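Side-chain contacts in frutapin (Artocarpus altilis, PDB 5KRP), which is a jacalin-related lectin that binds carbohydrates, probably mannose-type sugars as in related lectins, through a beta-prism domain: residues A85-L90 against T94-S99; K101-T104 against R108-G111; S3-V8 against L129-K134. All blocks are in the same frame, centred on the assembly; numbering follows the deposited sequence.

Interaction 1 (A85-L90 against T94-S99); sequences APFSSL and TPVVRS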
loop_
_atom_site.group_PDB
_atom_site.type_symbol
_atom_site.label_atom_id
_atom_site.label_comp_id
_atom_site.label_asym_id
_atom_site.label_seq_id
_atom_site.Cartn_x
_atom_site.Cartn_y
_atom_site.Cartn_z
ATOM N N ALA A 85 19.193 -25.188 -6.713
ATOM C CA ALA A 85 20.468 -25.826 -7.105
ATOM C C ALA A 85 20.475 -26.207 -8.555
ATOM O O ALA A 85 19.437 -26.381 -9.123
ATOM C CB ALA A 85 20.703 -27.090 -6.290
ATOM N N PRO A 86 21.668 -26.356 -9.166
ATOM C CA PRO A 86 21.810 -26.810 -10.542
ATOM C C PRO A 86 21.168 -28.178 -10.703
ATOM O O PRO A 86 21.012 -28.960 -9.722
ATOM C CB PRO A 86 23.317 -26.888 -10.746
ATOM C CG PRO A 86 23.874 -25.981 -9.755
ATOM C CD PRO A 86 22.959 -26.013 -8.569
ATOM N N PHE A 87 20.660 -28.356 -11.906
ATOM C CA PHE A 87 20.052 -29.590 -12.255
ATOM C C PHE A 87 21.007 -30.175 -13.284
ATOM O O PHE A 87 21.174 -29.620 -14.412
ATOM C CB PHE A 87 18.665 -29.392 -12.805
ATOM C CG PHE A 87 17.835 -30.642 -12.719
ATOM C CD1 PHE A 87 17.353 -31.069 -11.481
ATOM C CD2 PHE A 87 17.563 -31.418 -13.862
ATOM C CE1 PHE A 87 16.583 -32.220 -11.371
ATOM C CE2 PHE A 87 16.774 -32.575 -13.747
ATOM C CZ PHE A 87 16.291 -32.979 -12.500
ATOM N N SER A 88 21.706 -31.206 -12.820
ATOM C CA SER A 88 22.938 -31.704 -13.484
ATOM C C SER A 88 22.675 -32.283 -14.867
ATOM O O SER A 88 23.521 -32.147 -15.767
ATOM C CB SER A 88 23.633 -32.771 -12.619
ATOM O OG SER A 88 22.663 -33.688 -12.127
ATOM N N SER A 89 21.497 -32.876 -15.056
ATOM C CA SER A 89 21.125 -33.484 -16.355
ATOM C C SER A 89 20.761 -32.516 -17.495
ATOM O O SER A 89 20.492 -32.978 -18.588
ATOM C CB SER A 89 19.995 -34.505 -16.154
ATOM O OG SER A 89 18.751 -33.878 -15.906
ATOM N N LEU A 90 20.735 -31.192 -17.259
ATOM C CA LEU A 90 20.703 -30.196 -18.375
ATOM C C LEU A 90 22.172 -29.756 -18.731
ATOM O O LEU A 90 23.032 -29.598 -17.838
ATOM C CB LEU A 90 19.826 -28.977 -18.016
ATOM C CG LEU A 90 18.488 -29.165 -17.260
ATOM C CD1 LEU A 90 18.254 -27.986 -16.318
ATOM C CD2 LEU A 90 17.279 -29.346 -18.186
ATOM N N THR A 94 21.899 -25.240 -15.159
ATOM C CA THR A 94 21.338 -23.982 -14.624
ATOM C C THR A 94 20.635 -24.283 -13.220
ATOM O O THR A 94 20.029 -25.347 -13.089
ATOM C CB THR A 94 20.423 -23.396 -15.638
ATOM O OG1 THR A 94 20.193 -22.048 -15.275
ATOM C CG2 THR A 94 19.128 -24.190 -15.804
ATOM N N PRO A 95 20.747 -23.395 -12.239
ATOM C CA PRO A 95 19.966 -23.579 -10.994
ATOM C C PRO A 95 18.453 -23.547 -11.254
ATOM O O PRO A 95 17.955 -22.743 -12.018
ATOM C CB PRO A 95 20.394 -22.398 -10.128
ATOM C CG PRO A 95 21.718 -21.930 -10.733
ATOM C CD PRO A 95 21.520 -22.115 -12.157
ATOM N N VAL A 96 17.761 -24.451 -10.588
ATOM C CA VAL A 96 16.321 -24.529 -10.557
ATOM C C VAL A 96 15.796 -24.676 -9.134
ATOM O O VAL A 96 16.544 -24.849 -8.160
ATOM C CB VAL A 96 15.785 -25.724 -11.438
ATOM C CG1 VAL A 96 16.302 -25.651 -12.832
ATOM C CG2 VAL A 96 16.117 -27.069 -10.827
ATOM N N VAL A 97 14.469 -24.618 -8.999
ATOM C CA VAL A 97 13.842 -24.816 -7.698
ATOM C C VAL A 97 13.688 -26.304 -7.451
ATOM O O VAL A 97 12.921 -26.957 -8.147
ATOM C CB VAL A 97 12.432 -24.154 -7.626
ATOM C CG1 VAL A 97 11.793 -24.400 -6.272
ATOM C CG2 VAL A 97 12.536 -22.653 -7.977
ATOM N N ARG A 98 14.456 -26.793 -6.494
ATOM C CA ARG A 98 14.593 -28.221 -6.192
ATOM C C ARG A 98 13.532 -28.645 -5.211
ATOM O O ARG A 98 13.014 -29.769 -5.278
ATOM C CB ARG A 98 16.000 -28.579 -5.672
ATOM C CG ARG A 98 17.151 -28.346 -6.648
ATOM C CD ARG A 98 17.084 -29.177 -7.918
ATOM N NE ARG A 98 17.038 -30.558 -7.501
ATOM C CZ ARG A 98 18.104 -31.301 -7.232
ATOM N NH1 ARG A 98 19.342 -30.856 -7.450
ATOM N NH2 ARG A 98 17.904 -32.491 -6.735
ATOM N N SER A 99 13.121 -27.728 -4.340
ATOM C CA SER A 99 12.110 -28.052 -3.317
ATOM C C SER A 99 11.286 -26.773 -2.976
ATOM O O SER A 99 11.852 -25.659 -3.001
ATOM C CB SER A 99 12.781 -28.479 -2.032
ATOM O OG SER A 99 11.874 -29.065 -1.151
#

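Interaction 2 (K101-T104 against R108-G111); sequences KFKT and RTFG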
loop_
_atom_site.group_PDB
_atom_site.type_symbol
_atom_site.label_atom_id
_atom_site.label_comp_id
_atom_site.label_asym_id
_atom_site.label_seq_id
_atom_site.Cartn_x
_atom_site.Cartn_y
_atom_site.Cartn_z
ATOM N N LYS A 101 8.257 -25.586 0.258
ATOM C CA LYS A 101 7.477 -25.878 1.484
ATOM C C LYS A 101 6.683 -24.588 1.859
ATOM O O LYS A 101 7.206 -23.472 1.715
ATOM C CB LYS A 101 8.425 -26.189 2.633
ATOM C CG LYS A 101 7.689 -26.542 3.882
ATOM C CD LYS A 101 8.572 -26.540 5.104
ATOM C CE LYS A 101 9.507 -27.673 5.153
ATOM N NZ LYS A 101 10.159 -27.600 6.518
ATOM N N PHE A 102 5.453 -24.777 2.329
ATOM C CA PHE A 102 4.502 -23.665 2.606
ATOM C C PHE A 102 3.999 -23.871 4.002
ATOM O O PHE A 102 3.649 -25.012 4.372
ATOM C CB PHE A 102 3.327 -23.759 1.669
ATOM C CG PHE A 102 3.653 -23.523 0.261
ATOM C CD1 PHE A 102 3.913 -22.265 -0.191
ATOM C CD2 PHE A 102 3.782 -24.604 -0.639
ATOM C CE1 PHE A 102 4.244 -22.052 -1.522
ATOM C CE2 PHE A 102 4.183 -24.403 -1.976
ATOM C CZ PHE A 102 4.386 -23.111 -2.435
ATOM N N LYS A 103 3.989 -22.808 4.769
ATOM C CA LYS A 103 3.368 -22.853 6.117
ATOM C C LYS A 103 2.218 -21.864 6.188
ATOM O O LYS A 103 2.250 -20.827 5.512
ATOM C CB LYS A 103 4.364 -22.484 7.176
ATOM C CG LYS A 103 5.517 -23.473 7.218
ATOM C CD LYS A 103 6.280 -23.374 8.528
ATOM C CE LYS A 103 7.551 -24.217 8.446
ATOM N NZ LYS A 103 8.470 -23.890 9.587
ATOM N N THR A 104 1.170 -22.200 6.961
ATOM C CA THR A 104 0.020 -21.290 7.140
ATOM C C THR A 104 -0.169 -20.734 8.560
ATOM O O THR A 104 0.360 -21.267 9.572
ATOM C CB THR A 104 -1.305 -21.917 6.678
ATOM O OG1 THR A 104 -1.792 -22.777 7.713
ATOM C CG2 THR A 104 -1.160 -22.702 5.378
ATOM N N ARG A 108 -0.523 -25.203 9.652
ATOM C CA ARG A 108 -0.396 -26.363 8.738
ATOM C C ARG A 108 0.870 -26.145 7.883
ATOM O O ARG A 108 1.184 -25.005 7.498
ATOM C CB ARG A 108 -1.595 -26.580 7.828
ATOM C CG ARG A 108 -2.939 -26.992 8.482
ATOM C CD ARG A 108 -4.118 -26.577 7.562
ATOM N NE ARG A 108 -4.651 -27.628 6.805
ATOM C CZ ARG A 108 -5.342 -27.562 5.657
ATOM N NH1 ARG A 108 -5.673 -26.434 4.974
ATOM N NH2 ARG A 108 -5.677 -28.736 5.142
ATOM N N THR A 109 1.573 -27.241 7.626
ATOM C CA THR A 109 2.747 -27.295 6.727
ATOM C C THR A 109 2.418 -28.128 5.534
ATOM O O THR A 109 1.845 -29.222 5.632
ATOM C CB THR A 109 3.959 -27.817 7.466
ATOM O OG1 THR A 109 4.292 -26.890 8.503
ATOM C CG2 THR A 109 5.197 -27.986 6.497
ATOM N N PHE A 110 2.697 -27.608 4.345
ATOM C CA PHE A 110 2.513 -28.367 3.153
ATOM C C PHE A 110 3.909 -28.507 2.519
ATOM O O PHE A 110 4.514 -27.487 2.128
ATOM C CB PHE A 110 1.611 -27.645 2.188
ATOM C CG PHE A 110 0.222 -27.586 2.653
ATOM C CD1 PHE A 110 -0.648 -28.559 2.330
ATOM C CD2 PHE A 110 -0.227 -26.479 3.373
ATOM C CE1 PHE A 110 -1.971 -28.495 2.760
ATOM C CE2 PHE A 110 -1.540 -26.406 3.801
ATOM C CZ PHE A 110 -2.414 -27.416 3.489
ATOM N N GLY A 111 4.395 -29.750 2.464
ATOM C CA GLY A 111 5.725 -30.075 1.959
ATOM C C GLY A 111 6.627 -30.532 3.060
ATOM O O GLY A 111 6.174 -30.776 4.243
#

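Interaction 3 (S3-V8 against L129-K134); sequences SQTITV and LVVGFK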
loop_
_atom_site.group_PDB
_atom_site.type_symbol
_atom_site.label_atom_id
_atom_site.label_comp_id
_atom_site.label_asym_id
_atom_site.label_seq_id
_atom_site.Cartn_x
_atom_site.Cartn_y
_atom_site.Cartn_z
ATOM N N SER A 3 -1.478 -0.320 -11.472
ATOM C CA SER A 3 -1.319 -0.638 -10.068
ATOM C C SER A 3 -0.265 -1.763 -9.810
ATOM O O SER A 3 -0.264 -2.771 -10.506
ATOM C CB SER A 3 -2.617 -1.153 -9.489
ATOM O OG SER A 3 -2.555 -1.069 -8.109
ATOM N N GLN A 4 0.513 -1.623 -8.736
ATOM C CA GLN A 4 1.685 -2.435 -8.473
ATOM C C GLN A 4 1.645 -2.990 -7.028
ATOM O O GLN A 4 0.992 -2.457 -6.151
ATOM C CB GLN A 4 2.947 -1.578 -8.649
ATOM C CG GLN A 4 3.392 -1.485 -10.093
ATOM C CD GLN A 4 3.821 -2.825 -10.684
ATOM O OE1 GLN A 4 4.074 -3.797 -9.957
ATOM N NE2 GLN A 4 3.905 -2.885 -12.015
ATOM N N THR A 5 2.285 -4.132 -6.841
ATOM C CA THR A 5 2.487 -4.672 -5.517
ATOM C C THR A 5 4.009 -4.822 -5.339
ATOM O O THR A 5 4.829 -4.846 -6.283
ATOM C CB THR A 5 1.817 -6.052 -5.384
ATOM O OG1 THR A 5 2.262 -6.849 -6.472
ATOM C CG2 THR A 5 0.265 -5.950 -5.407
ATOM N N ILE A 6 4.370 -4.970 -4.104
ATOM C CA ILE A 6 5.732 -5.386 -3.704
ATOM C C ILE A 6 6.000 -6.750 -4.287
ATOM O O ILE A 6 5.129 -7.644 -4.244
ATOM C CB ILE A 6 5.841 -5.361 -2.181
ATOM C CG1 ILE A 6 5.890 -3.878 -1.776
ATOM C CG2 ILE A 6 7.076 -6.124 -1.678
ATOM C CD1 ILE A 6 5.524 -3.691 -0.355
ATOM N N THR A 7 7.200 -6.911 -4.867
ATOM C CA THR A 7 7.605 -8.180 -5.440
ATOM C C THR A 7 9.019 -8.534 -4.893
ATOM O O THR A 7 9.972 -7.737 -5.011
ATOM C CB THR A 7 7.618 -8.138 -6.990
ATOM O OG1 THR A 7 6.353 -7.653 -7.480
ATOM C CG2 THR A 7 7.989 -9.440 -7.585
ATOM N N VAL A 8 9.100 -9.680 -4.259
ATOM C CA VAL A 8 10.329 -10.204 -3.752
ATOM C C VAL A 8 10.698 -11.540 -4.431
ATOM O O VAL A 8 9.869 -12.240 -5.031
ATOM C CB VAL A 8 10.313 -10.353 -2.217
ATOM C CG1 VAL A 8 10.216 -8.952 -1.580
ATOM C CG2 VAL A 8 9.168 -11.216 -1.728
ATOM N N LEU A 129 0.292 -10.213 3.060
ATOM C CA LEU A 129 -0.298 -11.398 2.376
ATOM C C LEU A 129 0.347 -11.640 1.032
ATOM O O LEU A 129 0.541 -10.702 0.250
ATOM C CB LEU A 129 -1.777 -11.209 2.143
ATOM C CG LEU A 129 -2.729 -11.128 3.353
ATOM C CD1 LEU A 129 -4.135 -10.718 2.949
ATOM C CD2 LEU A 129 -2.713 -12.468 4.063
ATOM N N VAL A 130 0.486 -12.938 0.646
ATOM C CA VAL A 130 0.882 -13.269 -0.680
ATOM C C VAL A 130 -0.361 -13.121 -1.539
ATOM O O VAL A 130 -1.464 -13.662 -1.223
ATOM C CB VAL A 130 1.386 -14.764 -0.794
ATOM C CG1 VAL A 130 1.678 -15.136 -2.196
ATOM C CG2 VAL A 130 2.569 -14.962 0.094
ATOM N N VAL A 131 -0.202 -12.330 -2.599
ATOM C CA VAL A 131 -1.341 -12.079 -3.509
ATOM C C VAL A 131 -1.051 -12.444 -4.994
ATOM O O VAL A 131 -1.854 -12.193 -5.894
ATOM C CB VAL A 131 -1.814 -10.614 -3.383
ATOM C CG1 VAL A 131 -2.358 -10.293 -1.997
ATOM C CG2 VAL A 131 -0.702 -9.628 -3.755
ATOM N N GLY A 132 0.095 -13.045 -5.262
ATOM C CA GLY A 132 0.425 -13.385 -6.630
ATOM C C GLY A 132 1.786 -14.055 -6.692
ATOM O O GLY A 132 2.615 -13.910 -5.802
ATOM N N PHE A 133 2.007 -14.827 -7.747
ATOM C CA PHE A 133 3.319 -15.467 -7.971
ATOM C C PHE A 133 3.868 -15.076 -9.358
ATOM O O PHE A 133 3.089 -14.814 -10.305
ATOM C CB PHE A 133 3.238 -16.977 -7.878
ATOM C CG PHE A 133 3.013 -17.540 -6.507
ATOM C CD1 PHE A 133 4.038 -17.766 -5.651
ATOM C CD2 PHE A 133 1.741 -17.790 -6.061
ATOM C CE1 PHE A 133 3.853 -18.338 -4.347
ATOM C CE2 PHE A 133 1.530 -18.294 -4.777
ATOM C CZ PHE A 133 2.549 -18.568 -3.934
ATOM N N LYS A 134 5.213 -15.078 -9.500
ATOM C CA LYS A 134 5.847 -14.972 -10.805
ATOM C C LYS A 134 6.969 -15.989 -10.833
ATOM O O LYS A 134 7.352 -16.505 -9.782
ATOM C CB LYS A 134 6.365 -13.588 -11.139
ATOM C CG LYS A 134 7.421 -13.037 -10.192
ATOM C CD LYS A 134 8.073 -11.823 -10.835
ATOM C CE LYS A 134 9.146 -12.266 -11.807
ATOM N NZ LYS A 134 9.584 -11.083 -12.598
#

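Interaction 1 (A85-L90 against T94-S99)
The carbonyl oxygen of Ala85 is approached by two hydrogens from the facing strand. Val96 N donates an almost straight bond to Ala85 O at 2.9 Å. Pro95 CA turns its hydrogen to Ala85 O at 3.4 Å. In return Ala85 N bonds to Val96 O, 3.0 Å away. Ala85 and Val96 are thus a hydrogen-bonded antiparallel pair, and Pro86 with Pro95 is the non-hydrogen-bonded pair beside it. Prolines fit there because that pair needs no N-H from either residue. Beyond them Phe87 N reaches Thr94 O at 3.3 Å, and Pro86 CA makes a CA-H...O contact with the same oxygen.

Arg98 folds back over this end, with its chain bent at chi2 and chi3. Its CG rests 3.8 Å from Ala85 CB. Its CD and NE then pass CD1 of Phe87, NE lying 4.0 Å from CD1 near the ring plane. The ring stands at 88° to the guanidinium and sets its edge over one guanidinium face. The benzyl group turns this way with CG anti to the backbone N (chi1 -160°). Phe87 CB also packs on CG2 of Val96. Arg98 NH1 makes a weak bond to Pro86 O at 3.4 Å. The stronger partners of Arg98 are at its other nitrogens: NH2 makes a salt bridge with Glu115, and NE is hydrogen-bonded to the carbonyl of Glu36. Leu90, the last residue of a type I turn that begins at Phe87, touches Thr94 CG2 with its CD1 at 3.9 Å.

The contact lies at the loop end of the hairpin of strands 77-86 and 95-104, where the chain passes from one strand to the other. Arg98 and Ser99 form a classic bulge against Tyr83. Thr94 and Val96 also touch Asp142 of strand 141-149.

Interaction 2 (K101-T104 against R108-G111)
This is a beta hairpin contact at the edge of one sheet of the jacalin-type beta-prism. Strands 95-104 and 109-114 run antiparallel, their short segments at 169°, and strand 109-114 is outermost in the sheet within this chain. Phe102 and Phe110 are the hydrogen-bonded pair. Phe110 N donates to Phe102 O at 2.8 Å, and Phe102 N donates back to Phe110 O at 2.9 Å. Nearer the turn Thr104 N bonds to Arg108 O, also at 2.9 Å.

The two faces of the hairpin differ. On one, Lys103 and Thr109 lie side by side and point the same way, with Lys103 CG 3.9 Å from Thr109 OG1. Thr109 CG2 meets the aliphatic CG and CD of Lys101. On the other, both phenylalanines turn inward, their CB atoms 4.3 Å apart. Phe102 goes on to pack against Ile30, Leu32 and Ile68, which belong to another sheet of the prism. Phe110 also touches Ile68.

Thr104 ties the turn together. Its methyl CG2 comes to the edge of the Phe110 ring, 4.0 Å from CE2. Its OG1 accepts a weak bond from Arg108 N, and is bonded to Glu75 and to the backbone N of Lys106. Glu75 also makes a salt bridge with Arg108 NH1, so one carboxylate serves both residues. The bend of Arg108 at chi3 (101°) turns its guanidinium face to Phe110, whose CZ stands 3.6 Å above the plane, over its centre.

Interaction 3 (S3-V8 against L129-K134)
Lys134 reaches Thr7 with the middle of its side chain. From CB the chain sets out with CG between the backbone N and the carbonyl carbon (chi1 60°), then runs extended from CB through CG to CD. CD is the atom that meets the other segment: it lies 4.0 Å from CG2 of Thr7, and the two side chains cross at about a right angle. Past CD the chain bends (chi3 -82°). CE then carries NZ to a salt bridge with Glu126 of the second subunit. The methylene thus packs within the chain while the ammonium group is paired across the interface.

Thr7 divides its two branches. CG2 is the one on the lysine, and OG1 is hydrogen-bonded to His147 ND1. Thr5 does likewise. Its CG2 meets CG2 of Val131 at 4.1 Å, the two side chains crossing obliquely, and its OG1 is bonded to Ser23 OG. In both threonines a methyl makes the touch and the hydroxyl is satisfied by a residue of another part of the chain.

The backbones are not neighbours. Thr5 and Val131 have their CA atoms 8.6 Å apart, and strand 141-149 runs between the two segments. Side chains therefore meet over that strand, near His147. Val131 and Gly132 form a classic beta bulge facing His147. The extra residue is consistent with Val131 and Lys134, three apart, both turning to the segment 3-8.

In the fold, strand 6-12 is outermost in its sheet within the chain. At Thr7 it pairs antiparallel with a strand of the second subunit, so the sheet runs on across the interface. Ser3 and Gln4 make backbone bonds to the third subunit. Across the sheet the order is strand 6-12, then 141-149, then 127-137.

In the fold
Interactions 1 and 2 come in series along the chain and share strand 95-104: one pairs its start with strand 77-86, the other its end with strand 109-114. Both therefore belong to one sheet of the beta-prism, with centres about 22 Å apart. Interaction 3 belongs to a different sheet. It brings the N-terminal segment against strand 127-137, late in the chain, and so encloses the other two. Its centre lies about 25 Å from that of interaction 1, on the opposite side of the chain's centre, and about 19 Å from that of interaction 2. Of the three, only interaction 3 is touched by other subunits, so assembly and hairpin contacts are kept apart.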